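Local coordinates for phosphate ABC transporter, phosphate-binding protein (PDB 4Q8R) that probably binds inorganic phosphate with high affinity outside the cell and hands it to the membrane components of an ABC-type phosphate importer, at residues T108-L113 / N166-G171; D188-T193 / N199-V204. One frame throughout, in Å; residues are numbered along the deposited sequence.

Interaction 1 (T108-L113 / N166-G171); sequences TNWKEL and NENAIG
The indole of W110 reaches from a 3-10 turn to the N168 carbonyl, tying the loop between helix 96-103 and strand 121-125 to the start of strand 169-174. Both belong to the alpha/beta architecture of a periplasmic binding protein of the PBP superfamily.

One hydrogen bond crosses the contact: W110 NE1 donates to N168 O at 2.9 Å, with an N-H...O angle of 153°. The acceptor lies in the plane of the indole, at its edge, whereas the N-H arrives from above the carbonyl plane, 38° out of it and not on a lone pair. W110 holds CG anti to its own carbonyl carbon (chi1 -71°), which directs the ring toward 166-171.

The remaining contacts are van der Waals. At the far end of the indole, W110 CH2 rests 4.0 Å from I170 CB, with I170 CD1 close by. On the pyrrole side, N168 CB sits 3.8 Å from W110 NE1, and the N168 amide is inclined to the indole. I120 touches both W110 and I170, and I102 and Y103 of helix 96-103 pack on I170, so this apolar end is buried.

Hydrogen bonds within each segment shape the two backbones. N109 makes an Asx turn to K111 N and also accepts from A118 N, while its amide ND2 bonds D117. E112 OE2 accepts from two backbone donors, T108 N and N109 N, and so fixes the carboxylate against the residues that lead into the 3-10 turn. Across the contact, N166 to A169 form a type I beta turn, within which N166 OD1 accepts from N168 N at 2.8 Å, in the carbonyl plane, as a second Asx turn.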
loop_
_atom_site.group_PDB
_atom_site.type_symbol
_atom_site.label_atom_id
_atom_site.label_comp_id
_atom_site.label_asym_id
_atom_site.label_seq_id
_atom_site.Cartn_x
_atom_site.Cartn_y
_atom_site.Cartn_z
ATOM N N THR A 108 10.987 22.667 -0.072
ATOM C CA THR A 108 9.955 22.966 -1.015
ATOM C C THR A 108 10.378 23.035 -2.494
ATOM O O THR A 108 9.534 23.240 -3.350
ATOM C CB THR A 108 9.312 24.340 -0.645
ATOM O OG1 THR A 108 10.318 25.336 -0.647
ATOM C CG2 THR A 108 8.671 24.270 0.733
ATOM N N ASN A 109 11.693 22.954 -2.757
ATOM C CA ASN A 109 12.225 23.083 -4.114
ATOM C C ASN A 109 13.201 21.922 -4.313
ATOM O O ASN A 109 13.962 21.631 -3.379
ATOM C CB ASN A 109 12.952 24.436 -4.275
ATOM C CG ASN A 109 13.399 24.705 -5.705
ATOM O OD1 ASN A 109 14.277 24.025 -6.253
ATOM N ND2 ASN A 109 12.777 25.653 -6.328
ATOM N N TRP A 110 13.173 21.271 -5.486
ATOM C CA TRP A 110 14.027 20.141 -5.702
ATOM C C TRP A 110 15.503 20.460 -5.611
ATOM O O TRP A 110 16.319 19.570 -5.316
ATOM C CB TRP A 110 13.713 19.494 -7.054
ATOM C CG TRP A 110 12.403 18.756 -7.109
ATOM C CD1 TRP A 110 11.222 19.182 -7.609
ATOM C CD2 TRP A 110 12.194 17.402 -6.627
ATOM N NE1 TRP A 110 10.278 18.185 -7.467
ATOM C CE2 TRP A 110 10.856 17.096 -6.835
ATOM C CE3 TRP A 110 13.027 16.457 -6.021
ATOM C CZ2 TRP A 110 10.318 15.838 -6.504
ATOM C CZ3 TRP A 110 12.522 15.245 -5.707
ATOM C CH2 TRP A 110 11.167 14.955 -5.884
ATOM N N LYS A 111 15.877 21.720 -5.782
ATOM C CA LYS A 111 17.238 22.098 -5.627
ATOM C C LYS A 111 17.811 21.956 -4.217
ATOM O O LYS A 111 19.001 21.793 -4.016
ATOM C CB LYS A 111 17.342 23.549 -5.929
ATOM C CG LYS A 111 17.748 23.778 -7.221
ATOM C CD LYS A 111 19.199 23.876 -7.184
ATOM C CE LYS A 111 19.522 24.645 -8.400
ATOM N NZ LYS A 111 20.977 24.820 -8.523
ATOM N N GLU A 112 16.904 21.986 -3.239
ATOM C CA GLU A 112 17.254 21.784 -1.885
ATOM C C GLU A 112 17.615 20.330 -1.606
ATOM O O GLU A 112 18.040 20.020 -0.504
ATOM C CB GLU A 112 16.112 22.206 -0.957
ATOM C CG GLU A 112 15.804 23.686 -0.931
ATOM C CD GLU A 112 14.539 24.022 -0.110
ATOM O OE1 GLU A 112 14.697 24.426 1.088
ATOM O OE2 GLU A 112 13.440 23.867 -0.642
ATOM N N LEU A 113 17.469 19.472 -2.623
ATOM C CA LEU A 113 17.835 18.088 -2.557
ATOM C C LEU A 113 18.876 17.758 -3.611
ATOM O O LEU A 113 19.194 16.610 -3.826
ATOM C CB LEU A 113 16.595 17.208 -2.805
ATOM C CG LEU A 113 15.434 17.395 -1.841
ATOM C CD1 LEU A 113 14.186 16.843 -2.406
ATOM C CD2 LEU A 113 15.743 16.777 -0.503
ATOM N N ASN A 166 3.193 14.849 -13.831
ATOM C CA ASN A 166 3.837 16.061 -13.320
ATOM C C ASN A 166 5.293 15.842 -13.038
ATOM O O ASN A 166 5.662 15.128 -12.109
ATOM C CB ASN A 166 3.146 16.576 -12.045
ATOM C CG ASN A 166 3.583 18.048 -11.667
ATOM O OD1 ASN A 166 4.769 18.366 -11.660
ATOM N ND2 ASN A 166 2.618 18.914 -11.295
ATOM N N GLU A 167 6.151 16.486 -13.839
ATOM C CA GLU A 167 7.575 16.362 -13.661
ATOM C C GLU A 167 8.097 16.593 -12.257
ATOM O O GLU A 167 9.130 16.029 -11.861
ATOM C CB GLU A 167 8.373 17.316 -14.641
ATOM C CG GLU A 167 8.173 16.961 -16.091
ATOM C CD GLU A 167 8.950 17.833 -17.025
ATOM O OE1 GLU A 167 9.598 18.754 -16.549
ATOM O OE2 GLU A 167 8.943 17.593 -18.214
ATOM N N ASN A 168 7.415 17.467 -11.494
ATOM C CA ASN A 168 7.913 17.848 -10.231
ATOM C C ASN A 168 7.263 17.168 -9.042
ATOM O O ASN A 168 7.507 17.567 -7.934
ATOM C CB ASN A 168 7.796 19.344 -10.100
ATOM C CG ASN A 168 8.682 20.033 -11.116
ATOM O OD1 ASN A 168 9.834 19.660 -11.261
ATOM N ND2 ASN A 168 8.166 21.008 -11.785
ATOM N N ALA A 169 6.420 16.171 -9.310
ATOM C CA ALA A 169 5.697 15.512 -8.246
ATOM C C ALA A 169 6.514 14.434 -7.510
ATOM O O ALA A 169 7.438 13.776 -8.070
ATOM C CB ALA A 169 4.470 14.904 -8.832
ATOM N N ILE A 170 6.096 14.140 -6.290
ATOM C CA ILE A 170 6.596 13.045 -5.512
ATOM C C ILE A 170 5.364 12.438 -4.813
ATOM O O ILE A 170 4.460 13.181 -4.314
ATOM C CB ILE A 170 7.683 13.464 -4.541
ATOM C CG1 ILE A 170 8.269 12.254 -3.839
ATOM C CG2 ILE A 170 7.201 14.533 -3.486
ATOM C CD1 ILE A 170 9.533 12.507 -3.049
ATOM N N GLY A 171 5.283 11.099 -4.784
ATOM C CA GLY A 171 4.203 10.409 -4.061
ATOM C C GLY A 171 4.721 9.125 -3.479
ATOM O O GLY A 171 5.876 8.801 -3.630
#

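Interaction 2 (D188-T193 / N199-V204); sequences DGVEAT and NKSYKV
S201 and Y202 pack against V190 and A192 where the loops flanking the short helix 194-198 come together, a helical connection between strands 182-187 and 205-213. The returning segment begins at N199, whose OD1 makes an Asx turn with S201 N (3.0 Å, in the carbonyl plane) and also accepts from S201 OG at 2.6 Å, tilted 20° from that plane. The N199 ND2 end bonds N196 in the helix. K200, with positive phi, turns the chain out of the helix.

S201 is the first to touch the other segment. Its OG stands between the backbone N and the carbonyl carbon (chi1 61°), a setting that serves both the bond to N199 and the approach of V190 CG1 at 3.5 Å. The second V190 methyl, CG2, lies 3.4 Å from S201 O, so both valine methyls rest against S201, one at its hydroxyl and one at its carbonyl.

Y202 follows, its CB 3.9 Å from V190 CG1. With CG anti to the backbone N (chi1 -171°), the ring is carried over to 190-192: V190 O comes to the ring edge, near its plane, 3.6 Å from CD1, and A192 CB meets CE1 at 3.6 Å. A192 centres an inverse gamma turn, and F175 stacks edge-to-face with the Y202 ring. The buried phenol ends in a hydrogen bond from OH to the I81 carbonyl on strand 71-86.

No hydrogen bond links the two segments directly; methyls, a ring and carbonyl oxygens meet by van der Waals contact, with perhaps a weak electrostatic share where V190 O faces the ring edge. The S201 hydroxyl is served by N199 and that of Y202 by I81. Direct contact between the loops is thus mostly apolar, while hydrogen bonds to N196 and I81 hold Y202 from outside.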
loop_
_atom_site.group_PDB
_atom_site.type_symbol
_atom_site.label_atom_id
_atom_site.label_comp_id
_atom_site.label_asym_id
_atom_site.label_seq_id
_atom_site.Cartn_x
_atom_site.Cartn_y
_atom_site.Cartn_z
ATOM N N ASP A 188 17.750 5.974 1.836
ATOM C CA ASP A 188 18.927 5.830 2.643
ATOM C C ASP A 188 19.942 4.977 1.824
ATOM O O ASP A 188 20.611 4.073 2.351
ATOM C CB ASP A 188 18.631 5.150 4.018
ATOM C CG ASP A 188 17.909 6.083 5.083
ATOM O OD1 ASP A 188 17.750 7.287 4.961
ATOM O OD2 ASP A 188 17.527 5.606 6.173
ATOM N N GLY A 189 19.997 5.215 0.520
ATOM C CA GLY A 189 20.913 4.487 -0.372
ATOM C C GLY A 189 20.557 3.062 -0.760
ATOM O O GLY A 189 21.343 2.406 -1.476
ATOM N N VAL A 190 19.353 2.601 -0.369
ATOM C CA VAL A 190 18.871 1.245 -0.625
ATOM C C VAL A 190 17.790 1.236 -1.703
ATOM O O VAL A 190 16.778 1.937 -1.590
ATOM C CB VAL A 190 18.284 0.636 0.652
ATOM C CG1 VAL A 190 17.780 -0.764 0.408
ATOM C CG2 VAL A 190 19.300 0.654 1.786
ATOM N N GLU A 191 17.977 0.383 -2.718
ATOM C CA GLU A 191 17.024 0.268 -3.781
ATOM C C GLU A 191 15.699 -0.311 -3.277
ATOM O O GLU A 191 15.661 -1.210 -2.441
ATOM C CB GLU A 191 17.561 -0.628 -4.932
ATOM C CG GLU A 191 18.735 0.052 -5.681
ATOM C CD GLU A 191 19.431 -0.867 -6.641
ATOM O OE1 GLU A 191 18.974 -2.023 -6.721
ATOM O OE2 GLU A 191 20.407 -0.427 -7.306
ATOM N N ALA A 192 14.631 0.213 -3.835
ATOM C CA ALA A 192 13.256 -0.180 -3.491
ATOM C C ALA A 192 12.842 -1.527 -4.161
ATOM O O ALA A 192 12.127 -1.582 -5.160
ATOM C CB ALA A 192 12.311 0.950 -3.858
ATOM N N THR A 193 13.298 -2.626 -3.577
ATOM C CA THR A 193 13.044 -3.956 -4.155
ATOM C C THR A 193 12.492 -4.891 -3.089
ATOM O O THR A 193 12.792 -4.735 -1.882
ATOM C CB THR A 193 14.344 -4.585 -4.732
ATOM O OG1 THR A 193 15.270 -4.870 -3.682
ATOM C CG2 THR A 193 14.985 -3.699 -5.764
ATOM N N ASN A 199 15.395 -8.405 3.290
ATOM C CA ASN A 199 16.583 -8.357 4.153
ATOM C C ASN A 199 16.628 -7.186 5.154
ATOM O O ASN A 199 17.620 -6.991 5.805
ATOM C CB ASN A 199 17.898 -8.423 3.329
ATOM C CG ASN A 199 18.034 -7.259 2.380
ATOM O OD1 ASN A 199 17.668 -6.124 2.714
ATOM N ND2 ASN A 199 18.552 -7.519 1.199
ATOM N N LYS A 200 15.567 -6.389 5.230
ATOM C CA LYS A 200 15.385 -5.318 6.221
ATOM C C LYS A 200 16.213 -4.087 5.945
ATOM O O LYS A 200 16.190 -3.129 6.763
ATOM C CB LYS A 200 15.521 -5.814 7.668
ATOM C CG LYS A 200 14.377 -6.784 8.017
ATOM C CD LYS A 200 14.233 -7.064 9.511
ATOM C CE LYS A 200 12.852 -7.636 9.827
ATOM N NZ LYS A 200 12.797 -8.311 11.153
ATOM N N SER A 201 16.923 -4.049 4.814
ATOM C CA SER A 201 17.737 -2.826 4.465
ATOM C C SER A 201 16.834 -1.684 3.925
ATOM O O SER A 201 17.144 -0.518 4.138
ATOM C CB SER A 201 18.858 -3.147 3.463
ATOM O OG SER A 201 18.321 -3.637 2.245
ATOM N N TYR A 202 15.730 -2.023 3.270
ATOM C CA TYR A 202 14.756 -1.028 2.809
ATOM C C TYR A 202 13.704 -0.843 3.890
ATOM O O TYR A 202 12.993 -1.771 4.203
ATOM C CB TYR A 202 14.078 -1.455 1.462
ATOM C CG TYR A 202 13.243 -0.301 0.877
ATOM C CD1 TYR A 202 13.812 0.675 0.081
ATOM C CD2 TYR A 202 11.866 -0.180 1.184
ATOM C CE1 TYR A 202 13.053 1.733 -0.384
ATOM C CE2 TYR A 202 11.081 0.847 0.664
ATOM C CZ TYR A 202 11.685 1.806 -0.120
ATOM O OH TYR A 202 10.939 2.842 -0.623
ATOM N N LYS A 203 13.575 0.383 4.431
ATOM C CA LYS A 203 12.968 0.594 5.696
ATOM C C LYS A 203 11.477 0.870 5.622
ATOM O O LYS A 203 10.795 0.846 6.652
ATOM C CB LYS A 203 13.701 1.779 6.396
ATOM C CG LYS A 203 15.132 1.495 6.890
ATOM C CD LYS A 203 15.197 0.253 7.786
ATOM C CE LYS A 203 16.628 -0.078 8.173
ATOM N NZ LYS A 203 16.761 -1.490 8.618
ATOM N N VAL A 204 10.942 1.143 4.443
ATOM C CA VAL A 204 9.553 1.546 4.363
ATOM C C VAL A 204 8.715 0.367 3.862
ATOM O O VAL A 204 8.651 0.058 2.656
ATOM C CB VAL A 204 9.331 2.786 3.480
ATOM C CG1 VAL A 204 8.016 3.477 3.890
ATOM C CG2 VAL A 204 10.469 3.818 3.611
#

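Overall arrangement
The two contacts follow one another along the chain: interaction 1 closes at G171 before interaction 2 opens at D188. Their centres are 21 Å apart and their nearest atoms about 8 Å, without touching. The long strand 71-86 connects them, pairing antiparallel with strand 169-174, where interaction 1 ends, and with strands 182-187 and 205-213, which bracket interaction 2. Strand 93-94 meets both: L94 touches I170 of interaction 1 and bonds through its backbone to D188 of interaction 2. The buried contact thus fastens a loop to one strand of the mixed sheet, and the surface contact closes a helical connection between two others.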